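Local atomic coordinates of histidine decarboxylase alpha chain (Lactobacillus sp. 30A, PDB entry 1IBV), a protein that probably catalyses the decarboxylation of histidine to histamine and carbon dioxide, using a covalently bound pyruvoyl group as its cofactor. Residues Arg16-Asp21 with Thr208-Leu213. Numbering follows the deposited sequence.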
ATOM      1  N   ARG B  16      22.577 -22.571   3.867  1.00 34.76           N
ATOM      2  CA  ARG B  16      23.882 -23.018   3.386  1.00 36.57           C
ATOM      3  C   ARG B  16      24.139 -24.478   3.711  1.00 37.43           C
ATOM      4  O   ARG B  16      23.769 -24.967   4.780  1.00 37.46           O
ATOM      5  CB  ARG B  16      24.988 -22.139   3.958  1.00 35.22           C
ATOM      6  CG  ARG B  16      26.351 -22.342   3.328  1.00 35.72           C
ATOM      7  CD  ARG B  16      27.279 -21.259   3.833  1.00 39.41           C
ATOM      8  NE  ARG B  16      28.641 -21.354   3.313  1.00 40.49           N
ATOM      9  CZ  ARG B  16      29.135 -20.568   2.362  1.00 42.25           C
ATOM     10  NH1 ARG B  16      28.377 -19.625   1.808  1.00 40.42           N
ATOM     11  NH2 ARG B  16      30.414 -20.676   2.013  1.00 41.92           N
ATOM     12  N   SER B  17      24.719 -25.186   2.753  1.00 40.49           N
ATOM     13  CA  SER B  17      25.007 -26.598   2.931  1.00 41.94           C
ATOM     14  C   SER B  17      26.426 -26.793   3.430  1.00 42.82           C
ATOM     15  O   SER B  17      27.370 -26.168   2.934  1.00 40.04           O
ATOM     16  CB  SER B  17      24.801 -27.368   1.620  1.00 43.80           C
ATOM     17  OG  SER B  17      24.917 -28.772   1.820  1.00 42.18           O
ATOM     18  N   PRO B  18      26.602 -27.695   4.401  1.00 44.88           N
ATOM     19  CA  PRO B  18      27.943 -27.935   4.927  1.00 44.50           C
ATOM     20  C   PRO B  18      28.864 -28.348   3.793  1.00 44.45           C
ATOM     21  O   PRO B  18      30.023 -27.931   3.741  1.00 46.79           O
ATOM     22  CB  PRO B  18      27.714 -29.067   5.933  1.00 46.30           C
ATOM     23  CG  PRO B  18      26.516 -29.791   5.375  1.00 46.39           C
ATOM     24  CD  PRO B  18      25.630 -28.645   4.972  1.00 46.11           C
ATOM     25  N   GLU B  19      28.318 -29.081   2.829  1.00 44.07           N
ATOM     26  CA  GLU B  19      29.107 -29.529   1.693  1.00 44.79           C
ATOM     27  C   GLU B  19      29.769 -28.381   0.946  1.00 43.51           C
ATOM     28  O   GLU B  19      30.767 -28.582   0.262  1.00 44.16           O
ATOM     29  CB  GLU B  19      28.246 -30.329   0.720  1.00 45.84           C
ATOM     30  CG  GLU B  19      28.143 -31.811   1.047  1.00 50.74           C
ATOM     31  CD  GLU B  19      27.586 -32.076   2.429  1.00 53.37           C
ATOM     32  OE1 GLU B  19      28.369 -32.541   3.288  1.00 58.77           O
ATOM     33  OE2 GLU B  19      26.378 -31.822   2.656  1.00 53.28           O
ATOM     34  N   VAL B  20      29.236 -27.176   1.107  1.00 41.71           N
ATOM     35  CA  VAL B  20      29.781 -26.012   0.427  1.00 40.51           C
ATOM     36  C   VAL B  20      31.105 -25.555   1.024  1.00 44.11           C
ATOM     37  O   VAL B  20      32.054 -25.270   0.291  1.00 46.19           O
ATOM     38  CB  VAL B  20      28.782 -24.845   0.443  1.00 37.78           C
ATOM     39  CG1 VAL B  20      29.382 -23.612  -0.201  1.00 35.55           C
ATOM     40  CG2 VAL B  20      27.524 -25.242  -0.291  1.00 35.97           C
ATOM     41  N   ASP B  21      31.186 -25.510   2.350  1.00 45.46           N
ATOM     42  CA  ASP B  21      32.414 -25.063   3.003  1.00 46.26           C
ATOM     43  C   ASP B  21      33.502 -26.115   2.892  1.00 47.43           C
ATOM     44  O   ASP B  21      34.693 -25.796   2.922  1.00 46.64           O
ATOM     45  CB  ASP B  21      32.151 -24.736   4.473  1.00 47.64           C
ATOM     46  CG  ASP B  21      31.143 -23.620   4.646  1.00 49.93           C
ATOM     47  OD1 ASP B  21      31.456 -22.470   4.243  1.00 47.99           O
ATOM     48  OD2 ASP B  21      30.037 -23.900   5.172  1.00 49.37           O
ATOM     49  N   THR B 208      21.663 -23.214   8.862  1.00 30.75           N
ATOM     50  CA  THR B 208      22.345 -24.045   7.883  1.00 31.97           C
ATOM     51  C   THR B 208      21.303 -25.080   7.457  1.00 33.42           C
ATOM     52  O   THR B 208      20.302 -25.269   8.158  1.00 34.29           O
ATOM     53  CB  THR B 208      23.556 -24.759   8.490  1.00 31.64           C
ATOM     54  OG1 THR B 208      23.138 -25.555   9.604  1.00 33.19           O
ATOM     55  CG2 THR B 208      24.583 -23.742   8.961  1.00 31.86           C
ATOM     56  N   MET B 209      21.536 -25.776   6.348  1.00 32.87           N
ATOM     57  CA  MET B 209      20.567 -26.765   5.882  1.00 33.85           C
ATOM     58  C   MET B 209      20.185 -27.791   6.949  1.00 32.37           C
ATOM     59  O   MET B 209      19.002 -27.974   7.239  1.00 32.16           O
ATOM     60  CB  MET B 209      21.039 -27.455   4.603  1.00 33.32           C
ATOM     61  CG  MET B 209      19.976 -28.339   3.976  1.00 33.95           C
ATOM     62  SD  MET B 209      18.423 -27.422   3.695  1.00 36.98           S
ATOM     63  CE  MET B 209      18.627 -26.862   2.026  1.00 33.35           C
ATOM     64  N   PRO B 210      21.176 -28.436   7.585  1.00 33.58           N
ATOM     65  CA  PRO B 210      20.855 -29.425   8.617  1.00 33.69           C
ATOM     66  C   PRO B 210      20.040 -28.814   9.757  1.00 35.04           C
ATOM     67  O   PRO B 210      19.057 -29.406  10.208  1.00 35.88           O
ATOM     68  CB  PRO B 210      22.235 -29.850   9.109  1.00 34.15           C
ATOM     69  CG  PRO B 210      23.079 -29.694   7.883  1.00 34.14           C
ATOM     70  CD  PRO B 210      22.632 -28.360   7.378  1.00 32.65           C
ATOM     71  N   GLU B 211      20.466 -27.635  10.222  1.00 33.85           N
ATOM     72  CA  GLU B 211      19.791 -26.929  11.316  1.00 32.87           C
ATOM     73  C   GLU B 211      18.331 -26.684  10.968  1.00 32.37           C
ATOM     74  O   GLU B 211      17.441 -26.875  11.811  1.00 32.55           O
ATOM     75  CB  GLU B 211      20.461 -25.590  11.597  1.00 32.69           C
ATOM     76  CG  GLU B 211      21.883 -25.697  12.122  1.00 35.12           C
ATOM     77  CD  GLU B 211      22.501 -24.340  12.424  1.00 35.58           C
ATOM     78  OE1 GLU B 211      23.543 -24.301  13.109  1.00 37.55           O
ATOM     79  OE2 GLU B 211      21.957 -23.309  11.978  1.00 38.52           O
ATOM     80  N   TRP B 212      18.097 -26.285   9.717  1.00 33.17           N
ATOM     81  CA  TRP B 212      16.754 -26.023   9.210  1.00 30.39           C
ATOM     82  C   TRP B 212      15.977 -27.338   9.196  1.00 30.85           C
ATOM     83  O   TRP B 212      14.898 -27.444   9.784  1.00 30.82           O
ATOM     84  CB  TRP B 212      16.838 -25.453   7.786  1.00 27.20           C
ATOM     85  CG  TRP B 212      15.507 -25.096   7.202  1.00 26.78           C
ATOM     86  CD1 TRP B 212      14.704 -24.052   7.559  1.00 27.92           C
ATOM     87  CD2 TRP B 212      14.814 -25.791   6.166  1.00 24.14           C
ATOM     88  NE1 TRP B 212      13.554 -24.062   6.818  1.00 23.65           N
ATOM     89  CE2 TRP B 212      13.593 -25.125   5.959  1.00 25.91           C
ATOM     90  CE3 TRP B 212      15.100 -26.926   5.401  1.00 22.60           C
ATOM     91  CZ2 TRP B 212      12.663 -25.546   5.012  1.00 28.14           C
ATOM     92  CZ3 TRP B 212      14.175 -27.344   4.462  1.00 23.11           C
ATOM     93  CH2 TRP B 212      12.971 -26.658   4.279  1.00 25.14           C
ATOM     94  N   LEU B 213      16.579 -28.357   8.587  1.00 31.58           N
ATOM     95  CA  LEU B 213      15.962 -29.670   8.478  1.00 32.30           C
ATOM     96  C   LEU B 213      15.481 -30.119   9.836  1.00 36.05           C
ATOM     97  O   LEU B 213      14.293 -30.365  10.028  1.00 37.94           O
ATOM     98  CB  LEU B 213      16.968 -30.671   7.923  1.00 33.96           C
ATOM     99  CG  LEU B 213      16.832 -31.182   6.485  1.00 30.76           C
ATOM    100  CD1 LEU B 213      16.270 -30.147   5.545  1.00 28.32           C
ATOM    101  CD2 LEU B 213      18.188 -31.629   6.010  1.00 31.49           C
TER
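M209 N donates to R16 O at 2.8 Å, in the single hydrogen bond that joins 16-21 to 208-213. The bond is nearly straight at the hydrogen (167°), though the donor is tilted from the carbonyl plane. M209 is the first residue of its helix, so a loop carbonyl takes up an N-H that no preceding turn can serve. The CB atoms of T208 and M209 also approach this oxygen. M209 CG lies anti to the backbone N (chi1 -172°), and the bent chain then carries the sulfur away from 16-21. Beside the bond the two proline rings touch at their CD atoms, P18 CD to P210 CD 3.9 Å.

Each segment is braced from within. The R16 chain is extended as far as NE, which brings its guanidinium alongside the D21 carboxylate, gripping OD1 side-on. Its NH2 forms a salt bridge to D21 OD1 at 3.0 Å, and NE reaches D21 OD1 at 3.2 Å. V20 CG1 packs on one face of the guanidinium. T208 and E211 form a capping box: T208 N donates to E211 OE2 at 3.1 Å, while the return bond from E211 N to T208 OG1 is weak, and its geometry is doubtful.

The contact thus joins the starts of helices 18-22 and 209-216. Helix 43-53 lies against both, through L45 against V20 and E51 touching M209 and L213.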